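Local structure of chitinase (5DHD) at residues A[19-24]-A[83-88]; A[34-39]-A[59-64]; A[47-52]-A[76-81]. The protein probably binds chitin through this beta-sandwich domain, one of the chitin-binding domains of an archaeal chitinase that hydrolyses that polymer. One frame throughout, in Å; residues are numbered along the deposited sequence.

Interaction 1. Residues A[19-24]-A[83-88]; sequences TEYDVT and ESVEAI. With PE3 (3,6,9,12,15,18,21,24,27,30,33,36,39-tridecaoxahentetracontane-1,41-diol), chain D; PE3 (3,6,9,12,15,18,21,24,27,30,33,36,39-tridecaoxahentetracontane-1,41-diol), chain H; PE3 (3,6,9,12,15,18,21,24,27,30,33,36,39-tridecaoxahentetracontane-1,41-diol), chain F.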
loop_
_atom_site.group_PDB
_atom_site.type_symbol
_atom_site.label_atom_id
_atom_site.label_comp_id
_atom_site.label_asym_id
_atom_site.label_seq_id
_atom_site.Cartn_x
_atom_site.Cartn_y
_atom_site.Cartn_z
ATOM N N THR A 19 -11.506 -4.967 6.453
ATOM C CA THR A 19 -11.310 -4.838 5.024
ATOM C C THR A 19 -9.925 -5.171 4.513
ATOM O O THR A 19 -8.920 -4.680 5.023
ATOM C CB THR A 19 -11.670 -3.401 4.622
ATOM O OG1 THR A 19 -12.987 -3.097 5.108
ATOM C CG2 THR A 19 -11.678 -3.228 3.121
ATOM N N GLU A 20 -9.894 -6.005 3.482
ATOM C CA GLU A 20 -8.649 -6.420 2.859
ATOM C C GLU A 20 -8.332 -5.556 1.650
ATOM O O GLU A 20 -9.207 -5.279 0.819
ATOM C CB GLU A 20 -8.723 -7.879 2.403
ATOM C CG GLU A 20 -7.475 -8.378 1.658
ATOM C CD GLU A 20 -7.452 -9.898 1.481
ATOM O OE1 GLU A 20 -7.911 -10.615 2.386
ATOM O OE2 GLU A 20 -6.948 -10.384 0.450
ATOM N N TYR A 21 -7.079 -5.131 1.568
ATOM C CA TYR A 21 -6.604 -4.325 0.456
ATOM C C TYR A 21 -5.491 -5.100 -0.223
ATOM O O TYR A 21 -4.431 -5.349 0.367
ATOM C CB TYR A 21 -6.081 -2.966 0.949
ATOM C CG TYR A 21 -7.175 -2.104 1.528
ATOM C CD1 TYR A 21 -7.617 -2.299 2.830
ATOM C CD2 TYR A 21 -7.818 -1.137 0.743
ATOM C CE1 TYR A 21 -8.680 -1.560 3.346
ATOM C CE2 TYR A 21 -8.881 -0.392 1.248
ATOM C CZ TYR A 21 -9.304 -0.614 2.554
ATOM O OH TYR A 21 -10.348 0.122 3.082
ATOM N N ASP A 22 -5.756 -5.516 -1.454
ATOM C CA ASP A 22 -4.783 -6.258 -2.234
ATOM C C ASP A 22 -4.224 -5.262 -3.224
ATOM O O ASP A 22 -4.945 -4.716 -4.056
ATOM C CB ASP A 22 -5.455 -7.434 -2.938
ATOM C CG ASP A 22 -5.959 -8.461 -1.948
ATOM O OD1 ASP A 22 -5.120 -9.023 -1.230
ATOM O OD2 ASP A 22 -7.171 -8.701 -1.887
ATOM N N VAL A 23 -2.927 -5.016 -3.108
ATOM C CA VAL A 23 -2.259 -4.018 -3.923
ATOM C C VAL A 23 -1.274 -4.585 -4.926
ATOM O O VAL A 23 -0.457 -5.440 -4.585
ATOM C CB VAL A 23 -1.490 -3.050 -2.985
ATOM C CG1 VAL A 23 -0.755 -1.978 -3.808
ATOM C CG2 VAL A 23 -2.441 -2.415 -1.982
ATOM N N THR A 24 -1.354 -4.112 -6.165
ATOM C CA THR A 24 -0.401 -4.531 -7.182
ATOM C C THR A 24 0.270 -3.288 -7.713
ATOM O O THR A 24 -0.392 -2.305 -8.069
ATOM C CB THR A 24 -1.095 -5.235 -8.367
ATOM O OG1 THR A 24 -1.633 -6.478 -7.913
ATOM C CG2 THR A 24 -0.101 -5.525 -9.493
ATOM N N GLU A 83 -14.010 -0.453 5.101
ATOM C CA GLU A 83 -13.359 0.503 4.208
ATOM C C GLU A 83 -12.766 1.687 4.962
ATOM O O GLU A 83 -13.123 2.841 4.722
ATOM C CB GLU A 83 -14.381 0.990 3.175
ATOM C CG GLU A 83 -14.881 -0.147 2.291
ATOM C CD GLU A 83 -15.898 0.297 1.262
ATOM O OE1 GLU A 83 -15.572 1.173 0.431
ATOM O OE2 GLU A 83 -17.027 -0.235 1.289
ATOM N N SER A 84 -11.832 1.393 5.860
ATOM C CA SER A 84 -11.205 2.431 6.665
ATOM C C SER A 84 -10.047 3.167 5.988
ATOM O O SER A 84 -9.580 4.186 6.502
ATOM C CB SER A 84 -10.726 1.861 7.988
ATOM O OG SER A 84 -9.587 1.054 7.777
ATOM N N VAL A 85 -9.572 2.663 4.851
ATOM C CA VAL A 85 -8.480 3.343 4.153
ATOM C C VAL A 85 -9.016 4.570 3.421
ATOM O O VAL A 85 -9.911 4.464 2.579
ATOM C CB VAL A 85 -7.776 2.425 3.123
ATOM C CG1 VAL A 85 -6.812 3.249 2.257
ATOM C CG2 VAL A 85 -7.000 1.333 3.845
ATOM N N GLU A 86 -8.462 5.733 3.746
ATOM C CA GLU A 86 -8.892 6.975 3.119
ATOM C C GLU A 86 -8.076 7.301 1.878
ATOM O O GLU A 86 -8.589 7.911 0.940
ATOM C CB GLU A 86 -8.763 8.132 4.101
ATOM C CG GLU A 86 -9.526 7.901 5.394
ATOM C CD GLU A 86 -9.472 9.086 6.329
ATOM O OE1 GLU A 86 -8.459 9.819 6.316
ATOM O OE2 GLU A 86 -10.446 9.275 7.086
ATOM N N ALA A 87 -6.803 6.908 1.877
ATOM C CA ALA A 87 -5.932 7.172 0.735
ATOM C C ALA A 87 -4.696 6.283 0.745
ATOM O O ALA A 87 -4.236 5.853 1.801
ATOM C CB ALA A 87 -5.481 8.647 0.756
ATOM N N ILE A 88 -4.172 6.008 -0.447
ATOM C CA ILE A 88 -2.968 5.199 -0.603
ATOM C C ILE A 88 -2.069 5.949 -1.580
ATOM O O ILE A 88 -2.507 6.327 -2.670
ATOM C CB ILE A 88 -3.276 3.782 -1.158
ATOM C CG1 ILE A 88 -4.220 3.031 -0.194
ATOM C CG2 ILE A 88 -1.952 3.015 -1.392
ATOM C CD1 ILE A 88 -4.648 1.636 -0.689
HETATM C C42 PE3 D . -7.268 -7.889 -8.935
HETATM C C41 PE3 D . -8.676 -7.979 -9.487
HETATM O O40 PE3 D . -9.295 -9.142 -8.946
HETATM C C39 PE3 D . -10.612 -9.201 -9.479
HETATM C C38 PE3 D . -11.352 -10.428 -8.938
HETATM O O37 PE3 D . -11.462 -10.353 -7.528
HETATM C C36 PE3 D . -12.152 -11.516 -7.040
HETATM C C35 PE3 D . -12.277 -11.466 -5.490
HETATM O O34 PE3 D . -10.961 -11.501 -4.884
HETATM C C33 PE3 D . -11.083 -11.429 -3.448
HETATM C C32 PE3 D . -9.681 -11.445 -2.798
HETATM O O31 PE3 D . -8.635 -11.669 -3.761
HETATM C C30 PE3 D . -7.401 -11.663 -3.066
HETATM C C29 PE3 D . -6.238 -11.910 -4.023
HETATM O O28 PE3 D . -6.138 -10.829 -4.958
HETATM C C27 PE3 D . -5.014 -11.108 -5.796
HETATM C C26 PE3 D . -4.810 -9.976 -6.805
HETATM O O25 PE3 D . -4.728 -8.705 -6.152
HETATM C C24 PE3 D . -4.484 -7.761 -7.190
HETATM C C23 PE3 D . -4.360 -6.364 -6.628
HETATM O O22 PE3 D . -5.064 -5.428 -7.395
HETATM O O13 PE3 H . -12.180 9.011 -3.360
HETATM C C12 PE3 H . -11.189 7.929 -3.383
HETATM C C11 PE3 H . -10.741 7.551 -2.004
HETATM O O10 PE3 H . -11.655 6.603 -1.377
HETATM C C9 PE3 H . -11.243 6.361 0.011
HETATM C C8 PE3 H . -12.216 5.409 0.776
HETATM O O7 PE3 H . -13.616 5.936 0.719
HETATM C C6 PE3 H . -14.504 5.024 1.445
HETATM C C30 PE3 F . -6.292 10.690 -5.609
HETATM C C29 PE3 F . -5.604 10.454 -4.266
HETATM O O28 PE3 F . -6.158 11.336 -3.304
HETATM C C27 PE3 F . -5.497 11.092 -2.060
HETATM C C26 PE3 F . -6.050 12.035 -0.988
HETATM O O25 PE3 F . -7.338 11.585 -0.550
HETATM O O HOH W 1 -11.273 2.184 1.647
#
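Tyr21 reaches out from its own strand with its phenol and accepts a hydrogen bond from the backbone of the other sheet: Val85 N donates to Tyr21 OH over 3.2 Å, at a fairly straight 161°. A water adds a second link. It sits in the plane of the ring at its edge, 2.7 Å from Tyr21 OH, and donates to Val85 O at 2.8 Å, so the hydroxyl serves both the N-H and, through the water, the carbonyl of one valine. Val85 also packs on the ring itself, its CG2 lying over one face 3.5 Å from the centroid of Tyr21, a CH-pi contact. The contact spans the interior of the beta-sandwich, joining strand 19-26 of the four-stranded sheet to the start of strand 85-92 in the five-stranded one; the Tyr21 ring also meets Phe77 with planes nearly parallel. Farther along, Ile88 CD1 comes obliquely within 4.4 Å of Tyr21 CD2. At the other end Thr19 ties down the turn: with OG1 beside its own backbone N (chi1 -53°), the hydroxyl accepts from Glu83 N at 2.8 Å while also bonding to Gly81 O.

Interaction 2. Residues A[34-39]-A[59-64]; sequences VVKVKL and YVVFTP. With PE3 (3,6,9,12,15,18,21,24,27,30,33,36,39-tridecaoxahentetracontane-1,41-diol), chain E.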
loop_
_atom_site.group_PDB
_atom_site.type_symbol
_atom_site.label_atom_id
_atom_site.label_comp_id
_atom_site.label_asym_id
_atom_site.label_seq_id
_atom_site.Cartn_x
_atom_site.Cartn_y
_atom_site.Cartn_z
ATOM N N VAL A 34 7.729 2.842 -1.777
ATOM C CA VAL A 34 7.163 3.183 -0.486
ATOM C C VAL A 34 5.683 3.462 -0.681
ATOM O O VAL A 34 5.310 4.353 -1.439
ATOM C CB VAL A 34 7.827 4.461 0.093
ATOM C CG1 VAL A 34 7.178 4.846 1.419
ATOM C CG2 VAL A 34 9.316 4.213 0.303
ATOM N N VAL A 35 4.840 2.680 -0.017
ATOM C CA VAL A 35 3.403 2.891 -0.111
ATOM C C VAL A 35 2.920 3.418 1.235
ATOM O O VAL A 35 3.071 2.755 2.261
ATOM C CB VAL A 35 2.667 1.607 -0.485
ATOM C CG1 VAL A 35 1.158 1.779 -0.312
ATOM C CG2 VAL A 35 2.968 1.266 -1.934
ATOM N N LYS A 36 2.358 4.622 1.225
ATOM C CA LYS A 36 1.855 5.254 2.437
ATOM C C LYS A 36 0.342 5.184 2.466
ATOM O O LYS A 36 -0.328 5.631 1.532
ATOM C CB LYS A 36 2.302 6.714 2.524
ATOM C CG LYS A 36 3.800 6.899 2.623
ATOM C CD LYS A 36 4.078 8.333 3.025
ATOM C CE LYS A 36 5.501 8.492 3.451
ATOM N NZ LYS A 36 5.823 9.897 3.802
ATOM N N VAL A 37 -0.186 4.648 3.559
ATOM C CA VAL A 37 -1.620 4.470 3.720
ATOM C C VAL A 37 -2.174 5.288 4.878
ATOM O O VAL A 37 -1.623 5.272 5.980
ATOM C CB VAL A 37 -1.926 2.982 3.971
ATOM C CG1 VAL A 37 -3.423 2.772 4.152
ATOM C CG2 VAL A 37 -1.366 2.133 2.825
ATOM N N LYS A 38 -3.263 6.003 4.616
ATOM C CA LYS A 38 -3.930 6.808 5.633
ATOM C C LYS A 38 -5.216 6.093 6.026
ATOM O O LYS A 38 -6.059 5.806 5.174
ATOM C CB LYS A 38 -4.277 8.197 5.089
ATOM C CG LYS A 38 -5.069 9.087 6.073
ATOM C CD LYS A 38 -4.224 9.496 7.271
ATOM C CE LYS A 38 -4.978 10.465 8.188
ATOM N NZ LYS A 38 -6.264 9.892 8.708
ATOM N N LEU A 39 -5.363 5.800 7.312
ATOM C CA LEU A 39 -6.551 5.118 7.812
ATOM C C LEU A 39 -7.442 6.077 8.590
ATOM O O LEU A 39 -6.967 7.078 9.124
ATOM C CB LEU A 39 -6.156 4.001 8.784
ATOM C CG LEU A 39 -5.208 2.905 8.302
ATOM C CD1 LEU A 39 -4.958 1.915 9.433
ATOM C CD2 LEU A 39 -5.815 2.209 7.096
ATOM N N TYR A 59 0.731 7.595 9.345
ATOM C CA TYR A 59 0.497 6.766 8.168
ATOM C C TYR A 59 1.033 5.364 8.388
ATOM O O TYR A 59 1.872 5.139 9.252
ATOM C CB TYR A 59 1.211 7.354 6.935
ATOM C CG TYR A 59 0.572 8.598 6.371
ATOM C CD1 TYR A 59 0.687 9.826 7.017
ATOM C CD2 TYR A 59 -0.214 8.529 5.226
ATOM C CE1 TYR A 59 0.017 10.957 6.530
ATOM C CE2 TYR A 59 -0.880 9.642 4.732
ATOM C CZ TYR A 59 -0.762 10.850 5.389
ATOM O OH TYR A 59 -1.430 11.948 4.895
ATOM N N VAL A 60 0.520 4.413 7.617
ATOM C CA VAL A 60 1.016 3.049 7.684
ATOM C C VAL A 60 1.898 2.989 6.445
ATOM O O VAL A 60 1.433 3.230 5.329
ATOM C CB VAL A 60 -0.125 1.996 7.633
ATOM C CG1 VAL A 60 0.481 0.589 7.701
ATOM C CG2 VAL A 60 -1.065 2.199 8.825
ATOM N N VAL A 61 3.177 2.691 6.649
ATOM C CA VAL A 61 4.138 2.659 5.558
ATOM C C VAL A 61 4.580 1.252 5.195
ATOM O O VAL A 61 5.109 0.513 6.031
ATOM C CB VAL A 61 5.380 3.527 5.919
ATOM C CG1 VAL A 61 6.354 3.559 4.762
ATOM C CG2 VAL A 61 4.943 4.962 6.275
ATOM N N PHE A 62 4.358 0.888 3.937
ATOM C CA PHE A 62 4.737 -0.426 3.447
ATOM C C PHE A 62 5.925 -0.308 2.508
ATOM O O PHE A 62 5.988 0.599 1.673
ATOM C CB PHE A 62 3.573 -1.099 2.702
ATOM C CG PHE A 62 2.433 -1.487 3.594
ATOM C CD1 PHE A 62 2.507 -2.610 4.403
ATOM C CD2 PHE A 62 1.275 -0.713 3.616
ATOM C CE1 PHE A 62 1.433 -2.966 5.224
ATOM C CE2 PHE A 62 0.192 -1.068 4.442
ATOM C CZ PHE A 62 0.276 -2.186 5.234
ATOM N N THR A 63 6.867 -1.230 2.664
ATOM C CA THR A 63 8.055 -1.276 1.827
ATOM C C THR A 63 8.263 -2.725 1.396
ATOM O O THR A 63 7.787 -3.655 2.053
ATOM C CB THR A 63 9.299 -0.713 2.567
ATOM O OG1 THR A 63 9.417 -1.327 3.858
ATOM C CG2 THR A 63 9.168 0.799 2.741
ATOM N N PRO A 64 9.000 -2.936 0.302
ATOM C CA PRO A 64 9.221 -4.302 -0.177
ATOM C C PRO A 64 10.130 -5.212 0.617
ATOM O O PRO A 64 11.089 -4.765 1.248
ATOM C CB PRO A 64 9.789 -4.100 -1.590
ATOM C CG PRO A 64 10.547 -2.789 -1.466
ATOM C CD PRO A 64 9.650 -1.932 -0.572
HETATM C C18 PE3 E . 3.624 12.300 2.518
HETATM C C17 PE3 E . 4.846 12.725 1.716
HETATM O O16 PE3 E . 5.558 11.538 1.413
HETATM C C15 PE3 E . 6.727 11.778 0.657
HETATM C C14 PE3 E . 7.384 10.429 0.434
HETATM O O13 PE3 E . 7.908 10.038 1.692
HETATM C C12 PE3 E . 8.493 8.759 1.539
HETATM C C11 PE3 E . 9.078 8.338 2.882
HETATM O O10 PE3 E . 8.131 8.423 3.933
HETATM C C9 PE3 E . 8.834 7.976 5.090
HETATM C C8 PE3 E . 7.989 7.990 6.356
HETATM O O7 PE3 E . 7.112 9.107 6.361
HETATM C C6 PE3 E . 6.359 8.993 7.562
HETATM C C5 PE3 E . 5.368 10.147 7.737
HETATM O O4 PE3 E . 4.753 10.465 6.497
#
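Val34 and Val61 meet on the Lys36 side of the strand pair, CG1 of Val34 resting 3.7 Å from CG1 of Val61. Next to them the stem of Lys36 rises between Val61 and Tyr59, its CB against Tyr59 CD2 and its CG against Val61 CG2. Beyond CG the lysine runs extended and pushes its ammonium into a curl of polyethylene glycol, where NZ donates to O4, O7, O13 and O16, all at 2.9 to 3.0 Å, much as a crown ether wraps a cation, so its three N-H groups are shared among four oxygens. A leucine in its place would probably leave that ring of ether oxygens without its charged centre and free the glycol to uncurl. Tyr59 leans the other way: Lys38 CB touches its CE2 at 3.7 Å, and CD lies over one face near the rim. Bends at chi2 and chi4 (68° and 58°) then turn Lys38 NZ back to Leu39 O and to Glu86.

These are neighbouring antiparallel strands of the five-stranded sheet in the beta-sandwich, joined by four backbone hydrogen bonds that pair Val35 with Phe62 and Val37 with Val60. Their inward face is apolar. Val37 CG2 fits in plane against the edge of the Phe62 ring, 3.9 Å from CE2, while Leu39 CD1 nudges Val60 CG2 at 4.0 Å. The Phe62 ring then stacks on Phe77 of the opposing sheet, and Val37 also packs on Phe77.

Interaction 3. Residues A[47-52]-A[76-81]; sequences SFWSAN and GFIATG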
loop_
_atom_site.group_PDB
_atom_site.type_symbol
_atom_site.label_atom_id
_atom_site.label_comp_id
_atom_site.label_asym_id
_atom_site.label_seq_id
_atom_site.Cartn_x
_atom_site.Cartn_y
_atom_site.Cartn_z
ATOM N N SER A 47 -3.387 -7.237 9.693
ATOM C CA SER A 47 -2.653 -8.270 8.974
ATOM C C SER A 47 -1.999 -7.703 7.716
ATOM O O SER A 47 -2.508 -6.760 7.114
ATOM C CB SER A 47 -3.601 -9.404 8.553
ATOM O OG SER A 47 -2.910 -10.471 7.923
ATOM N N PHE A 48 -0.850 -8.255 7.344
ATOM C CA PHE A 48 -0.171 -7.834 6.123
ATOM C C PHE A 48 0.772 -8.928 5.655
ATOM O O PHE A 48 1.175 -9.798 6.438
ATOM C CB PHE A 48 0.582 -6.495 6.292
ATOM C CG PHE A 48 1.744 -6.556 7.251
ATOM C CD1 PHE A 48 1.539 -6.418 8.612
ATOM C CD2 PHE A 48 3.040 -6.759 6.781
ATOM C CE1 PHE A 48 2.631 -6.483 9.506
ATOM C CE2 PHE A 48 4.137 -6.824 7.661
ATOM C CZ PHE A 48 3.923 -6.686 9.013
ATOM N N TRP A 49 1.107 -8.892 4.371
ATOM C CA TRP A 49 1.977 -9.900 3.791
ATOM C C TRP A 49 2.722 -9.368 2.576
ATOM O O TRP A 49 2.264 -8.433 1.916
ATOM C CB TRP A 49 1.147 -11.144 3.388
ATOM C CG TRP A 49 -0.072 -10.825 2.528
ATOM C CD1 TRP A 49 -0.127 -10.759 1.156
ATOM C CD2 TRP A 49 -1.378 -10.466 2.998
ATOM N NE1 TRP A 49 -1.390 -10.377 0.749
ATOM C CE2 TRP A 49 -2.174 -10.186 1.857
ATOM C CE3 TRP A 49 -1.957 -10.352 4.275
ATOM C CZ2 TRP A 49 -3.518 -9.791 1.958
ATOM C CZ3 TRP A 49 -3.307 -9.951 4.372
ATOM C CH2 TRP A 49 -4.061 -9.676 3.218
ATOM N N SER A 50 3.880 -9.973 2.308
ATOM C CA SER A 50 4.729 -9.642 1.169
ATOM C C SER A 50 5.309 -8.236 1.212
ATOM O O SER A 50 5.682 -7.670 0.179
ATOM C CB SER A 50 3.963 -9.872 -0.133
ATOM O OG SER A 50 3.421 -11.191 -0.137
ATOM N N ALA A 51 5.403 -7.684 2.412
ATOM C CA ALA A 51 5.943 -6.349 2.596
ATOM C C ALA A 51 6.287 -6.147 4.057
ATOM O O ALA A 51 5.899 -6.947 4.914
ATOM C CB ALA A 51 4.897 -5.280 2.207
ATOM N N ASN A 52 7.048 -5.092 4.326
ATOM C CA ASN A 52 7.403 -4.729 5.688
ATOM C C ASN A 52 6.432 -3.607 6.042
ATOM O O ASN A 52 6.034 -2.833 5.165
ATOM C CB ASN A 52 8.864 -4.273 5.779
ATOM C CG ASN A 52 9.858 -5.427 5.506
ATOM O OD1 ASN A 52 9.866 -6.425 6.215
ATOM N ND2 ASN A 52 10.664 -5.276 4.484
ATOM N N GLY A 76 -0.438 -7.174 0.359
ATOM C CA GLY A 76 -1.764 -6.853 0.841
ATOM C C GLY A 76 -1.800 -6.659 2.332
ATOM O O GLY A 76 -0.836 -6.962 3.042
ATOM N N PHE A 77 -2.923 -6.143 2.810
ATOM C CA PHE A 77 -3.097 -5.936 4.232
ATOM C C PHE A 77 -4.576 -5.897 4.562
ATOM O O PHE A 77 -5.425 -5.744 3.679
ATOM C CB PHE A 77 -2.437 -4.626 4.719
ATOM C CG PHE A 77 -2.954 -3.382 4.051
ATOM C CD1 PHE A 77 -2.407 -2.930 2.858
ATOM C CD2 PHE A 77 -3.973 -2.645 4.650
ATOM C CE1 PHE A 77 -2.876 -1.744 2.259
ATOM C CE2 PHE A 77 -4.443 -1.455 4.065
ATOM C CZ PHE A 77 -3.897 -1.009 2.873
ATOM N N ILE A 78 -4.879 -6.068 5.840
ATOM C CA ILE A 78 -6.251 -6.010 6.308
ATOM C C ILE A 78 -6.297 -4.928 7.370
ATOM O O ILE A 78 -5.449 -4.892 8.265
ATOM C CB ILE A 78 -6.723 -7.345 6.928
ATOM C CG1 ILE A 78 -6.769 -8.427 5.840
ATOM C CG2 ILE A 78 -8.118 -7.149 7.587
ATOM C CD1 ILE A 78 -6.944 -9.854 6.375
ATOM N N ALA A 79 -7.262 -4.023 7.247
ATOM C CA ALA A 79 -7.435 -2.945 8.212
ATOM C C ALA A 79 -8.751 -3.197 8.940
ATOM O O ALA A 79 -9.696 -3.737 8.364
ATOM C CB ALA A 79 -7.457 -1.576 7.523
ATOM N N THR A 80 -8.815 -2.816 10.209
ATOM C CA THR A 80 -10.028 -3.031 10.982
ATOM C C THR A 80 -11.130 -2.083 10.540
ATOM O O THR A 80 -10.873 -0.934 10.181
ATOM C CB THR A 80 -9.762 -2.835 12.479
ATOM O OG1 THR A 80 -9.326 -1.496 12.725
ATOM C CG2 THR A 80 -8.694 -3.833 12.945
ATOM N N GLY A 81 -12.361 -2.580 10.566
ATOM C CA GLY A 81 -13.488 -1.760 10.167
ATOM C C GLY A 81 -13.819 -1.872 8.692
ATOM O O GLY A 81 -13.107 -2.521 7.919
#
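Strand 45-49 is an outermost strand of the four-stranded sheet, and its antiparallel pairing with strand 72-79 carries a tryptophan laid flat on the sheet surface. Trp49 lies across the backbone of Gly76: Gly76 O is 3.5 Å above the indole plane, over its centre, and Phe77 N sits above the same face nearer the rim, 3.7 Å from CH2 of Trp49. The side chain gets there because its CG stands between the backbone N and the carbonyl carbon (chi1 51°), with the ring then turned at chi2 90° to lie along the sheet. Ile78 closes the far end of the indole in its plane, CG1 meeting Trp49 CH2 at 4.0 Å, and its CD1 touches CB of Ser47.

Beneath this overlay the strands are bonded unevenly. Ile78 N donates to Ser47 O at 2.8 Å and Trp49 N to Gly76 O at 3.0 Å, whereas the return bonds, Ser47 N to Ile78 O and Gly76 N to Trp49 O, are weak. Between them, at the non-hydrogen-bonded pair, Phe48 and Phe77 bring their CB atoms to 3.9 Å, after which the exposed Phe48 ring turns away.

Gly76 suits this packing, since a CB modelled on it would fall 2.5 Å from Trp49 CZ2, a clash. With one indole face spent on peptide and Glu20 and Asp22 also touching Trp49, the ring is probably restrained in rotation and lies flat along the sheet, a presentation consistent with the flat aromatic platforms by which such modules commonly bind crystalline polysaccharides.

Overall arrangement
Interaction 1 is the buried one, spanning the two sheets; interactions 2 and 3 each pair strands within a single sheet, the five-stranded and the four-stranded respectively. Their inward faces converge: Val85 packs on Leu39, Ile88 on Val35, and Phe77 takes Tyr21 from one contact and Phe62 from another, making a shared aromatic and aliphatic core. Backbone bonds join them as well, Tyr21 to Phe77, Ala87 to Lys38 and Asn52 to Thr63. Chemistry follows depth. In interaction 1 side-chain hydroxyls, one of them with a water, serve backbone groups between the sheets, whereas the outer faces of 2 and 3 carry lysines, a tyrosine and a flat tryptophan.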